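Side-chain contacts in putative glyoxalase superfamily protein (Ralstonia eutropha, PDB 3IUZ), which probably acts as an iron(II)-dependent dioxygenase that decarboxylates 2-oxoadipate to 2-hydroxyglutarate: residues A55-L58 and D59-T63; T104-L107 and R108-Y112; A133-P136 and E137-Q141; A194-I197 and G198-P202. All blocks are in the same frame, centred on the assembly; numbering follows the deposited sequence. Where two conformers were deposited one is given.

Contact 1 of 4, residues A55-L58 and D59-T63; sequences AGIL and DRVPT
Arg-60 N donates to Ile-57 O over 3.0 Å, a bond from three residues on that comes in well above the carbonyl plane. One residue earlier, Asp-59 N still makes the regular helical bond to Ala-55 O (3.1 Å), supplemented by a weak one to Gly-56 O. Four- and three-residue bonds thus occur together in the last turn of helix 42-60. With CG wedged between its own N and carbonyl carbon (chi1 71°), the Arg-60 chain runs extended from CG to NE and folds its guanidinium back beside the last turn, where NH1 lies 3.0 Å from Gly-56 O. Ile-57 CD1 sits over one guanidinium face, toward the rim, 3.4 Å from Arg-60 NH2, and 3.5 Å from Val-61 CG2; both approaches belong to one of two Ile-57 conformers and are to that extent doubtful. NH2 itself bonds to Phe-236 O. The Asp-59 carboxylate lies back beside Ala-55 O and forms a salt bridge with Arg-18 of helix 16-25. Pro-62 opens the first turn of the following helix, and the whole is a tight helix-to-helix junction, in which Val-61 N-caps helix 62-73 directly after helix 42-60 ends.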
ATOM      1  N   ALA A  55      -4.962   5.406   6.442  1.00 16.06           N
ATOM      2  CA  ALA A  55      -4.732   6.560   7.284  1.00 16.90           C
ATOM      3  C   ALA A  55      -3.266   6.993   7.287  1.00 18.48           C
ATOM      4  O   ALA A  55      -2.967   8.202   7.337  1.00 18.98           O
ATOM      5  CB  ALA A  55      -5.226   6.301   8.678  1.00 16.93           C
ATOM      6  N   GLY A  56      -2.370   6.016   7.243  1.00 19.32           N
ATOM      7  CA  GLY A  56      -0.928   6.239   7.134  1.00 19.33           C
ATOM      8  C   GLY A  56      -0.560   6.900   5.805  1.00 20.91           C
ATOM      9  O   GLY A  56       0.304   7.799   5.769  1.00 22.78           O
ATOM     10  N   ILE A  57      -1.220   6.526   4.715  1.00 19.86           N
ATOM     11  CA  ILE A  57      -1.012   7.223   3.418  0.50 19.63           C
ATOM     12  C   ILE A  57      -1.427   8.669   3.522  1.00 20.43           C
ATOM     13  O   ILE A  57      -0.684   9.557   3.106  1.00 21.79           O
ATOM     14  CB  ILE A  57      -1.758   6.607   2.213  0.50 19.10           C
ATOM     15  CG1 ILE A  57      -0.779   5.877   1.311  0.50 18.23           C
ATOM     16  CG2 ILE A  57      -2.478   7.706   1.320  0.50 17.94           C
ATOM     17  CD1 ILE A  57       0.347   6.699   0.823  0.50 14.41           C
ATOM     18  N   LEU A  58      -2.607   8.918   4.075  1.00 20.27           N
ATOM     19  CA  LEU A  58      -3.101  10.271   4.238  1.00 21.19           C
ATOM     20  C   LEU A  58      -2.134  11.145   5.057  1.00 22.95           C
ATOM     21  O   LEU A  58      -2.016  12.352   4.779  1.00 23.58           O
ATOM     22  CB  LEU A  58      -4.492  10.266   4.878  1.00 20.55           C
ATOM     23  CG  LEU A  58      -5.634   9.656   4.041  1.00 20.21           C
ATOM     24  CD1 LEU A  58      -6.946   9.876   4.793  1.00 20.68           C
ATOM     25  CD2 LEU A  58      -5.696  10.244   2.584  1.00 18.87           C
ATOM     26  N   ASP A  59      -1.464  10.554   6.053  1.00 22.66           N
ATOM     27  CA  ASP A  59      -0.522  11.306   6.878  1.00 23.35           C
ATOM     28  C   ASP A  59       0.665  11.814   6.043  1.00 23.72           C
ATOM     29  O   ASP A  59       1.337  12.734   6.465  1.00 24.35           O
ATOM     30  CB  ASP A  59       0.068  10.435   7.989  1.00 23.74           C
ATOM     31  CG  ASP A  59      -0.949  10.047   9.061  1.00 25.94           C
ATOM     32  OD1 ASP A  59      -1.993  10.700   9.178  1.00 27.53           O
ATOM     33  OD2 ASP A  59      -0.670   9.076   9.803  1.00 27.48           O
ATOM     34  N   ARG A  60       0.993  11.176   4.927  1.00 22.99           N
ATOM     35  CA  ARG A  60       2.152  11.631   4.156  1.00 22.92           C
ATOM     36  C   ARG A  60       1.872  11.972   2.688  1.00 21.32           C
ATOM     37  O   ARG A  60       2.814  12.173   1.884  1.00 20.82           O
ATOM     38  CB  ARG A  60       3.268  10.616   4.239  1.00 23.06           C
ATOM     39  CG  ARG A  60       3.014   9.351   3.499  1.00 26.68           C
ATOM     40  CD  ARG A  60       4.176   8.410   3.735  1.00 28.84           C
ATOM     41  NE  ARG A  60       3.980   7.237   2.903  1.00 29.17           N
ATOM     42  CZ  ARG A  60       3.141   6.266   3.223  1.00 32.54           C
ATOM     43  NH1 ARG A  60       2.470   6.334   4.385  1.00 33.54           N
ATOM     44  NH2 ARG A  60       2.967   5.230   2.396  1.00 29.63           N
ATOM     45  N   VAL A  61       0.585  12.047   2.360  1.00 19.29           N
ATOM     46  CA  VAL A  61       0.122  12.430   1.026  1.00 17.44           C
ATOM     47  C   VAL A  61      -0.890  13.582   1.211  1.00 17.62           C
ATOM     48  O   VAL A  61      -2.090  13.387   1.212  1.00 18.09           O
ATOM     49  CB  VAL A  61      -0.458  11.253   0.297  1.00 17.51           C
ATOM     50  CG1 VAL A  61      -0.887  11.676  -1.183  1.00 16.11           C
ATOM     51  CG2 VAL A  61       0.539  10.101   0.260  1.00 16.72           C
ATOM     52  N   PRO A  62      -0.371  14.817   1.438  1.00 17.76           N
ATOM     53  CA  PRO A  62      -1.190  15.956   1.723  1.00 18.47           C
ATOM     54  C   PRO A  62      -2.257  16.279   0.665  1.00 17.83           C
ATOM     55  O   PRO A  62      -3.306  16.735   1.011  1.00 18.41           O
ATOM     56  CB  PRO A  62      -0.173  17.090   1.911  1.00 18.93           C
ATOM     57  CG  PRO A  62       1.092  16.585   1.458  1.00 19.49           C
ATOM     58  CD  PRO A  62       1.061  15.122   1.593  1.00 17.89           C
ATOM     59  N   THR A  63      -2.029  15.974  -0.601  1.00 18.20           N
ATOM     60  CA  THR A  63      -3.057  16.208  -1.613  1.00 18.63           C
ATOM     61  C   THR A  63      -4.232  15.254  -1.412  1.00 19.20           C
ATOM     62  O   THR A  63      -5.399  15.629  -1.602  1.00 18.31           O
ATOM     63  CB  THR A  63      -2.443  16.109  -3.056  1.00 20.19           C
ATOM     64  OG1 THR A  63      -1.282  16.983  -3.146  1.00 20.90           O
ATOM     65  CG2 THR A  63      -3.421  16.530  -4.064  1.00 19.14           C
TER

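Contact 2 of 4, residues T104-L107 and R108-Y112; sequences TRIL and RPLGY
A Schellman motif closes helix 101-110, and its outer bond joins Tyr-112 N to Leu-107 O (2.9 Å). The inner bond runs from Gly-111 N to Arg-108 O, and Gly-111 supplies the positive phi that turns the chain out of the helix into strand 112-120. Leu-107 O also meets the edge of the Tyr-112 ring, lying in the ring plane 3.3 Å from CD1. The same two residues also pack through Leu-107 CB and Tyr-112 CB (3.9 Å), the two side chains crossing at a slant. The far end of the tyrosine leaves the motif: OH bonds to Asn-50, and the ring makes edge-to-face contacts with His-132 and Phe-142. Pro-109 has no N-H to give to the turn before, which kinks the helix; its CG instead rests 3.2 Å from Arg-105 O. On the buried side, Ile-106 and Leu-110 lie alongside each other pointing the same way, CG2 to CD1 4.0 Å, next to helices 42-60 and 173-185. Arg-108 starts from the outer face, its CG against Thr-104 O, and bends at chi2 (-74°) and chi3 (-75°) until the guanidinium swings round to the helix end. There NH1 donates to Tyr-112 O at 3.0 Å, nearly straight at 165°, with the oxygen in the guanidinium plane and the nitrogen in the carbonyl plane.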
ATOM      1  N   THR A 104       3.616 -11.630   0.495  1.00 13.65           N
ATOM      2  CA  THR A 104       2.668 -12.736   0.342  1.00 13.65           C
ATOM      3  C   THR A 104       2.591 -13.616   1.627  1.00 13.86           C
ATOM      4  O   THR A 104       1.545 -14.152   1.926  1.00 12.62           O
ATOM      5  CB  THR A 104       2.959 -13.604  -0.875  1.00 13.85           C
ATOM      6  OG1 THR A 104       4.324 -13.955  -0.916  1.00 16.02           O
ATOM      7  CG2 THR A 104       2.600 -12.822  -2.185  1.00 10.71           C
ATOM      8  N   ARG A 105       3.703 -13.759   2.327  1.00 13.59           N
ATOM      9  CA  ARG A 105       3.768 -14.417   3.627  1.00 13.98           C
ATOM     10  C   ARG A 105       2.887 -13.749   4.706  1.00 14.44           C
ATOM     11  O   ARG A 105       2.616 -14.376   5.730  1.00 13.81           O
ATOM     12  CB  ARG A 105       5.194 -14.496   4.129  1.00 13.36           C
ATOM     13  CG  ARG A 105       5.748 -13.145   4.668  1.00 14.73           C
ATOM     14  CD  ARG A 105       7.238 -13.128   4.921  1.00 13.76           C
ATOM     15  NE  ARG A 105       7.702 -11.768   5.219  1.00 13.06           N
ATOM     16  CZ  ARG A 105       8.681 -11.442   6.065  1.00 13.06           C
ATOM     17  NH1 ARG A 105       9.377 -12.354   6.741  1.00 10.45           N
ATOM     18  NH2 ARG A 105       9.013 -10.172   6.197  1.00 13.51           N
ATOM     19  N   ILE A 106       2.442 -12.502   4.446  1.00 15.05           N
ATOM     20  CA  ILE A 106       1.518 -11.776   5.284  1.00 14.29           C
ATOM     21  C   ILE A 106       0.107 -11.831   4.688  1.00 13.47           C
ATOM     22  O   ILE A 106      -0.867 -12.163   5.378  1.00 13.88           O
ATOM     23  CB  ILE A 106       1.937 -10.274   5.449  1.00 14.52           C
ATOM     24  CG1 ILE A 106       3.310 -10.114   6.110  1.00 14.40           C
ATOM     25  CG2 ILE A 106       0.856  -9.489   6.201  1.00 12.26           C
ATOM     26  CD1 ILE A 106       3.912  -8.618   6.039  1.00  9.86           C
ATOM     27  N   LEU A 107      -0.030 -11.495   3.403  1.00 13.18           N
ATOM     28  CA  LEU A 107      -1.358 -11.355   2.826  1.00 13.28           C
ATOM     29  C   LEU A 107      -2.087 -12.697   2.722  1.00 14.05           C
ATOM     30  O   LEU A 107      -3.308 -12.739   2.817  1.00 14.32           O
ATOM     31  CB  LEU A 107      -1.277 -10.754   1.403  1.00 14.05           C
ATOM     32  CG  LEU A 107      -0.604  -9.376   1.342  1.00 13.09           C
ATOM     33  CD1 LEU A 107      -0.460  -8.781  -0.032  1.00 12.64           C
ATOM     34  CD2 LEU A 107      -1.365  -8.397   2.248  1.00 14.17           C
ATOM     35  N   ARG A 108      -1.334 -13.777   2.473  1.00 13.45           N
ATOM     36  CA  ARG A 108      -1.934 -15.099   2.251  1.00 13.87           C
ATOM     37  C   ARG A 108      -2.632 -15.565   3.531  1.00 14.39           C
ATOM     38  O   ARG A 108      -3.806 -15.840   3.487  1.00 15.37           O
ATOM     39  CB  ARG A 108      -0.901 -16.091   1.730  1.00 14.50           C
ATOM     40  CG  ARG A 108      -0.430 -15.771   0.331  1.00 15.97           C
ATOM     41  CD  ARG A 108      -1.431 -16.085  -0.764  1.00 14.59           C
ATOM     42  NE  ARG A 108      -1.494 -17.512  -0.985  1.00 17.71           N
ATOM     43  CZ  ARG A 108      -2.568 -18.278  -0.930  1.00 18.01           C
ATOM     44  NH1 ARG A 108      -3.775 -17.787  -0.672  1.00 17.40           N
ATOM     45  NH2 ARG A 108      -2.423 -19.593  -1.112  1.00 22.10           N
ATOM     46  N   PRO A 109      -1.949 -15.569   4.685  1.00 14.74           N
ATOM     47  CA  PRO A 109      -2.681 -15.979   5.890  1.00 14.28           C
ATOM     48  C   PRO A 109      -3.788 -14.985   6.333  1.00 13.33           C
ATOM     49  O   PRO A 109      -4.730 -15.361   7.027  1.00 13.18           O
ATOM     50  CB  PRO A 109      -1.574 -16.085   6.936  1.00 14.02           C
ATOM     51  CG  PRO A 109      -0.438 -15.239   6.374  1.00 15.87           C
ATOM     52  CD  PRO A 109      -0.496 -15.452   4.943  1.00 15.04           C
ATOM     53  N   LEU A 110      -3.699 -13.718   5.947  1.00 13.63           N
ATOM     54  CA  LEU A 110      -4.821 -12.782   6.126  1.00 13.87           C
ATOM     55  C   LEU A 110      -6.076 -13.126   5.313  1.00 15.48           C
ATOM     56  O   LEU A 110      -7.147 -12.624   5.622  1.00 14.60           O
ATOM     57  CB  LEU A 110      -4.445 -11.369   5.780  1.00 14.45           C
ATOM     58  CG  LEU A 110      -3.560 -10.641   6.806  1.00 14.68           C
ATOM     59  CD1 LEU A 110      -3.108  -9.243   6.226  1.00 11.32           C
ATOM     60  CD2 LEU A 110      -4.186 -10.497   8.224  1.00 14.14           C
ATOM     61  N   GLY A 111      -5.923 -13.952   4.275  1.00 15.23           N
ATOM     62  CA  GLY A 111      -7.050 -14.376   3.460  1.00 14.93           C
ATOM     63  C   GLY A 111      -7.001 -13.913   2.006  1.00 13.94           C
ATOM     64  O   GLY A 111      -7.957 -14.103   1.286  1.00 14.36           O
ATOM     65  N   TYR A 112      -5.916 -13.264   1.572  1.00 13.85           N
ATOM     66  CA  TYR A 112      -5.779 -12.862   0.172  1.00 14.16           C
ATOM     67  C   TYR A 112      -5.319 -14.033  -0.732  1.00 15.14           C
ATOM     68  O   TYR A 112      -4.626 -14.956  -0.298  1.00 14.71           O
ATOM     69  CB  TYR A 112      -4.795 -11.684   0.002  1.00 13.74           C
ATOM     70  CG  TYR A 112      -5.315 -10.404   0.607  1.00 14.06           C
ATOM     71  CD1 TYR A 112      -5.115 -10.129   1.953  1.00 16.17           C
ATOM     72  CD2 TYR A 112      -5.994  -9.456  -0.174  1.00 13.22           C
ATOM     73  CE1 TYR A 112      -5.580  -8.944   2.517  1.00 15.74           C
ATOM     74  CE2 TYR A 112      -6.492  -8.304   0.383  1.00 16.87           C
ATOM     75  CZ  TYR A 112      -6.274  -8.045   1.723  1.00 17.20           C
ATOM     76  OH  TYR A 112      -6.755  -6.894   2.292  1.00 19.55           O
TER

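Contact 3 of 4, residues A133-P136 and E137-Q141; sequences ADAP and EGIAQ
Ala-135 and Pro-136 are the residues of 133-136 that meet 137-141. Just ahead of them, Asp-134 directs its carboxylate to a salt bridge with Arg-42 on helix 42-60, tying the incoming chain to that helix. At Ala-135 the carbonyl oxygen takes two backbone N-H groups. Ile-139 N comes to it over 2.9 Å, almost straight at 168° and nearly along the C=O axis, whereas Gly-138 N, at 3.1 Å, approaches from well above the carbonyl plane. The two donors therefore use quite different directions around one oxygen. The methyl of the same alanine lies 4.0 Å from both CG1 and CD1 of Ile-139; that branch reaches it because CG1 stands anti to the isoleucine carbonyl carbon (chi1 -74°), beside N. Farther out, Ile-139 packs on Leu-32 and on helix 42-60.

The bond pattern is that of an alpha-turn with a type I beta turn inside it, built into the loop that returns the chain from strand 125-132 to its antiparallel neighbour 141-147. Pro-136 and Glu-137 hold the two central positions of the beta turn, the first of which suits the fixed phi of proline. Pro-136 O and Ile-139 O, both acceptors, come within 3.8 Å of each other. Two waters bridge them from different sides, each donating to Pro-136 O and to Ile-139 O, with water 1 lying 2.8 Å from Pro-136 O. The next carbonyl oxygen, Glu-137 O, accepts a hydrogen bond from Arg-242 NH1.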
ATOM      1  N   ALA A 133     -10.292 -13.296  -0.287  1.00 15.21           N
ATOM      2  CA  ALA A 133     -11.201 -14.417  -0.614  1.00 15.48           C
ATOM      3  C   ALA A 133     -12.589 -14.214  -0.015  1.00 16.01           C
ATOM      4  O   ALA A 133     -13.530 -14.758  -0.525  1.00 17.46           O
ATOM      5  CB  ALA A 133     -10.611 -15.771  -0.135  1.00 13.67           C
ATOM      6  N   ASP A 134     -12.723 -13.455   1.067  1.00 16.12           N
ATOM      7  CA  ASP A 134     -14.015 -13.349   1.747  1.00 16.39           C
ATOM      8  C   ASP A 134     -14.874 -12.199   1.234  1.00 17.40           C
ATOM      9  O   ASP A 134     -16.061 -12.150   1.530  1.00 18.44           O
ATOM     10  CB  ASP A 134     -13.884 -13.226   3.277  1.00 16.13           C
ATOM     11  CG  ASP A 134     -13.189 -14.406   3.924  1.00 17.71           C
ATOM     12  OD1 ASP A 134     -13.239 -15.545   3.388  1.00 15.89           O
ATOM     13  OD2 ASP A 134     -12.591 -14.195   5.014  1.00 18.08           O
ATOM     14  N   ALA A 135     -14.288 -11.262   0.504  1.00 17.42           N
ATOM     15  CA  ALA A 135     -15.020 -10.094  -0.002  1.00 18.11           C
ATOM     16  C   ALA A 135     -14.144  -9.434  -1.073  1.00 17.99           C
ATOM     17  O   ALA A 135     -13.630  -8.325  -0.857  1.00 18.31           O
ATOM     18  CB  ALA A 135     -15.336  -9.089   1.165  1.00 17.17           C
ATOM     19  N   PRO A 136     -13.940 -10.137  -2.206  1.00 18.13           N
ATOM     20  CA  PRO A 136     -12.924  -9.729  -3.184  1.00 18.74           C
ATOM     21  C   PRO A 136     -13.181  -8.357  -3.816  1.00 19.35           C
ATOM     22  O   PRO A 136     -12.232  -7.623  -4.139  1.00 17.14           O
ATOM     23  CB  PRO A 136     -12.977 -10.851  -4.239  1.00 18.61           C
ATOM     24  CG  PRO A 136     -14.210 -11.641  -3.942  1.00 20.21           C
ATOM     25  CD  PRO A 136     -14.535 -11.439  -2.532  1.00 18.30           C
ATOM     26  N   GLU A 137     -14.461  -8.018  -3.951  1.00 19.07           N
ATOM     27  CA  GLU A 137     -14.879  -6.728  -4.483  1.00 20.62           C
ATOM     28  C   GLU A 137     -14.981  -5.626  -3.456  1.00 19.89           C
ATOM     29  O   GLU A 137     -14.941  -4.453  -3.822  1.00 21.02           O
ATOM     30  CB  GLU A 137     -16.218  -6.834  -5.194  1.00 20.62           C
ATOM     31  CG  GLU A 137     -16.181  -7.806  -6.321  1.00 25.78           C
ATOM     32  CD  GLU A 137     -17.531  -7.943  -7.013  1.00 32.39           C
ATOM     33  OE1 GLU A 137     -18.498  -7.229  -6.644  1.00 38.41           O
ATOM     34  OE2 GLU A 137     -17.613  -8.753  -7.949  1.00 37.04           O
ATOM     35  N   GLY A 138     -15.055  -5.967  -2.173  1.00 18.37           N
ATOM     36  CA  GLY A 138     -15.251  -4.954  -1.143  1.00 16.94           C
ATOM     37  C   GLY A 138     -14.019  -4.578  -0.350  1.00 16.56           C
ATOM     38  O   GLY A 138     -13.822  -3.410  -0.033  1.00 15.61           O
ATOM     39  N   ILE A 139     -13.210  -5.568   0.040  1.00 15.71           N
ATOM     40  CA  ILE A 139     -11.979  -5.315   0.772  1.00 15.28           C
ATOM     41  C   ILE A 139     -10.963  -4.828  -0.249  1.00 15.18           C
ATOM     42  O   ILE A 139     -10.916  -5.352  -1.366  1.00 15.27           O
ATOM     43  CB  ILE A 139     -11.498  -6.602   1.487  1.00 15.15           C
ATOM     44  CG1 ILE A 139     -12.402  -6.876   2.707  1.00 17.34           C
ATOM     45  CG2 ILE A 139     -10.047  -6.478   1.890  1.00 14.30           C
ATOM     46  CD1 ILE A 139     -12.147  -8.256   3.351  1.00 17.53           C
ATOM     47  N   ALA A 140     -10.162  -3.823   0.073  1.00 15.18           N
ATOM     48  CA  ALA A 140      -9.172  -3.319  -0.876  1.00 16.52           C
ATOM     49  C   ALA A 140      -8.250  -4.416  -1.324  1.00 17.12           C
ATOM     50  O   ALA A 140      -7.872  -5.272  -0.509  1.00 16.82           O
ATOM     51  CB  ALA A 140      -8.306  -2.218  -0.239  1.00 16.50           C
ATOM     52  N   GLN A 141      -7.842  -4.360  -2.590  1.00 17.40           N
ATOM     53  CA  GLN A 141      -6.833  -5.255  -3.102  1.00 17.54           C
ATOM     54  C   GLN A 141      -5.466  -4.715  -2.722  1.00 18.66           C
ATOM     55  O   GLN A 141      -5.339  -3.533  -2.370  1.00 18.39           O
ATOM     56  CB  GLN A 141      -6.912  -5.406  -4.596  1.00 17.49           C
ATOM     57  CG  GLN A 141      -8.101  -6.165  -5.083  1.00 16.63           C
ATOM     58  CD  GLN A 141      -8.039  -6.360  -6.586  1.00 18.87           C
ATOM     59  OE1 GLN A 141      -7.413  -7.306  -7.091  1.00 21.85           O
ATOM     60  NE2 GLN A 141      -8.653  -5.437  -7.321  1.00 17.65           N
TER
HETATM   61  O   HOH W   1     -10.040  -7.753  -2.471  1.00 15.69           O
HETATM   62  O   HOH W   2     -11.679  -4.851  -4.059  1.00 20.63           O

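Contact 4 of 4, residues A194-I197 and G198-P202; sequences AELI and GLLVP
Helix 190-200 runs through both segments as an alpha-helix that passes into a 3-10 turn at 201-202, and the contact between Leu-196 and Leu-200 lies on its buried flank. Among the backbone bonds, Gly-198 N to Ala-194 O and Leu-199 N to Glu-195 O are regular four-residue steps. They are followed by Leu-200 N to Leu-196 O (2.8 Å) and Val-201 N to Ile-197 O (3.0 Å). Weak three-residue bonds accompany this run, from Leu-199 N to Leu-196 O and from Leu-200 N to Ile-197 O, so each of these two carbonyls is shared between a four-residue donor and a weak three-residue one.

The apolar contacts split over two flanks. With chi1 at 176°, Leu-196 CG stands opposite its own N, beside the carbonyl carbon, and CD1 reaches Leu-200 CG at 3.7 Å. This flank faces Leu-182 of helix 173-185 and Leu-49 of helix 42-60. Ile-197 and Val-201 meet through their CG2 methyls at 4.1 Å, with Ile-197 also packing on helix 4-14.

A mixed contact is made by Glu-195 and Leu-199, which lie side by side pointing the same way. The glutamate chain is extended, sending its carboxylate to a salt bridge with Arg-174, while its aliphatic CG lies 4.2 Å from Leu-199 CD1.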
ATOM      1  N   ALA A 194      -6.239  -6.655  17.038  1.00 15.77           N
ATOM      2  CA  ALA A 194      -5.751  -5.294  17.179  1.00 15.59           C
ATOM      3  C   ALA A 194      -4.232  -5.336  17.351  1.00 15.31           C
ATOM      4  O   ALA A 194      -3.526  -4.506  16.763  1.00 14.50           O
ATOM      5  CB  ALA A 194      -6.405  -4.580  18.394  1.00 14.91           C
ATOM      6  N   GLU A 195      -3.737  -6.306  18.133  1.00 14.96           N
ATOM      7  CA  GLU A 195      -2.292  -6.444  18.327  1.00 15.32           C
ATOM      8  C   GLU A 195      -1.629  -6.813  17.016  1.00 14.13           C
ATOM      9  O   GLU A 195      -0.622  -6.192  16.628  1.00 14.48           O
ATOM     10  CB  GLU A 195      -1.975  -7.491  19.393  1.00 15.45           C
ATOM     11  CG  GLU A 195      -0.487  -7.714  19.607  1.00 17.20           C
ATOM     12  CD  GLU A 195      -0.199  -8.809  20.625  1.00 16.36           C
ATOM     13  OE1 GLU A 195      -1.150  -9.417  21.220  1.00 14.28           O
ATOM     14  OE2 GLU A 195       0.994  -9.056  20.837  1.00 14.30           O
ATOM     15  N   LEU A 196      -2.199  -7.779  16.292  1.00 13.91           N
ATOM     16  CA  LEU A 196      -1.627  -8.163  14.966  1.00 13.92           C
ATOM     17  C   LEU A 196      -1.529  -6.992  14.009  1.00 14.55           C
ATOM     18  O   LEU A 196      -0.492  -6.776  13.340  1.00 12.76           O
ATOM     19  CB  LEU A 196      -2.445  -9.297  14.326  1.00 14.17           C
ATOM     20  CG  LEU A 196      -2.039  -9.733  12.944  1.00 15.82           C
ATOM     21  CD1 LEU A 196      -0.584 -10.185  12.930  1.00 12.95           C
ATOM     22  CD2 LEU A 196      -3.021 -10.855  12.391  1.00 14.74           C
ATOM     23  N   ILE A 197      -2.601  -6.209  13.924  1.00 15.01           N
ATOM     24  CA  ILE A 197      -2.587  -5.046  13.024  1.00 15.47           C
ATOM     25  C   ILE A 197      -1.417  -4.116  13.390  1.00 15.00           C
ATOM     26  O   ILE A 197      -0.670  -3.661  12.521  1.00 15.86           O
ATOM     27  CB  ILE A 197      -3.933  -4.299  13.045  1.00 14.65           C
ATOM     28  CG1 ILE A 197      -5.002  -5.150  12.398  1.00 15.99           C
ATOM     29  CG2 ILE A 197      -3.814  -2.891  12.405  1.00 13.68           C
ATOM     30  CD1 ILE A 197      -6.463  -4.673  12.769  1.00 12.53           C
ATOM     31  N   GLY A 198      -1.257  -3.853  14.670  1.00 15.22           N
ATOM     32  CA  GLY A 198      -0.164  -2.996  15.151  1.00 15.77           C
ATOM     33  C   GLY A 198       1.212  -3.503  14.726  1.00 16.32           C
ATOM     34  O   GLY A 198       2.117  -2.721  14.483  1.00 14.10           O
ATOM     35  N   LEU A 199       1.355  -4.824  14.652  1.00 16.38           N
ATOM     36  CA  LEU A 199       2.638  -5.444  14.352  1.00 16.07           C
ATOM     37  C   LEU A 199       2.835  -5.506  12.878  1.00 15.79           C
ATOM     38  O   LEU A 199       3.985  -5.520  12.420  1.00 14.71           O
ATOM     39  CB  LEU A 199       2.727  -6.857  14.913  1.00 16.43           C
ATOM     40  CG  LEU A 199       2.789  -6.960  16.446  1.00 17.61           C
ATOM     41  CD1 LEU A 199       2.572  -8.449  16.872  1.00 19.03           C
ATOM     42  CD2 LEU A 199       4.137  -6.392  16.915  1.00 19.50           C
ATOM     43  N   LEU A 200       1.747  -5.522  12.121  1.00 12.69           N
ATOM     44  CA  LEU A 200       1.882  -5.591  10.671  1.00 14.18           C
ATOM     45  C   LEU A 200       2.137  -4.233  10.040  1.00 15.11           C
ATOM     46  O   LEU A 200       2.804  -4.156   8.998  1.00 15.93           O
ATOM     47  CB  LEU A 200       0.651  -6.219  10.012  1.00 12.42           C
ATOM     48  CG  LEU A 200       0.417  -7.703  10.340  1.00 12.35           C
ATOM     49  CD1 LEU A 200      -0.849  -8.211   9.608  1.00 12.74           C
ATOM     50  CD2 LEU A 200       1.660  -8.581   9.952  1.00 13.32           C
ATOM     51  N   VAL A 201       1.587  -3.178  10.631  1.00 14.25           N
ATOM     52  CA  VAL A 201       1.690  -1.861  10.014  1.00 15.08           C
ATOM     53  C   VAL A 201       3.160  -1.449   9.732  1.00 14.61           C
ATOM     54  O   VAL A 201       3.446  -0.941   8.619  1.00 14.78           O
ATOM     55  CB  VAL A 201       0.896  -0.808  10.798  1.00 16.17           C
ATOM     56  CG1 VAL A 201       1.363   0.633  10.435  1.00 16.32           C
ATOM     57  CG2 VAL A 201      -0.636  -1.022  10.581  1.00 14.26           C
ATOM     58  N   PRO A 202       4.092  -1.717  10.655  1.00 14.98           N
ATOM     59  CA  PRO A 202       5.494  -1.364  10.386  1.00 16.30           C
ATOM     60  C   PRO A 202       6.192  -2.151   9.280  1.00 15.55           C
ATOM     61  O   PRO A 202       7.307  -1.777   8.902  1.00 15.26           O
ATOM     62  CB  PRO A 202       6.176  -1.570  11.763  1.00 17.00           C
ATOM     63  CG  PRO A 202       5.073  -1.354  12.746  1.00 18.16           C
ATOM     64  CD  PRO A 202       3.918  -2.096  12.064  1.00 15.57           C
TER

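How the contacts relate
Contact 2 touches both contact 3 and contact 4, which do not touch each other (nearest atoms about 12 Å apart). Gly-111 O probably accepts a hydrogen bond from Ala-133 N at 2.9 Å, and Tyr-112 OH packs 3.3 Å from Ile-139 CG2. Toward contact 4, Ile-106 CG2 lies 3.9 Å from Leu-200 CD2. Contact 1 touches none of the others: its centre is about 24 Å from that of contact 2, across the middle of the chain. Helix 42-60 nevertheless connects all four, since contact 1 lies at its end while Leu-110 and Leu-200 both pack on Leu-49, and Ile-139 on Asn-50. A hexaethylene glycol, probably from the crystallisation liquor, lies about 3 Å from the Arg-108 side chain.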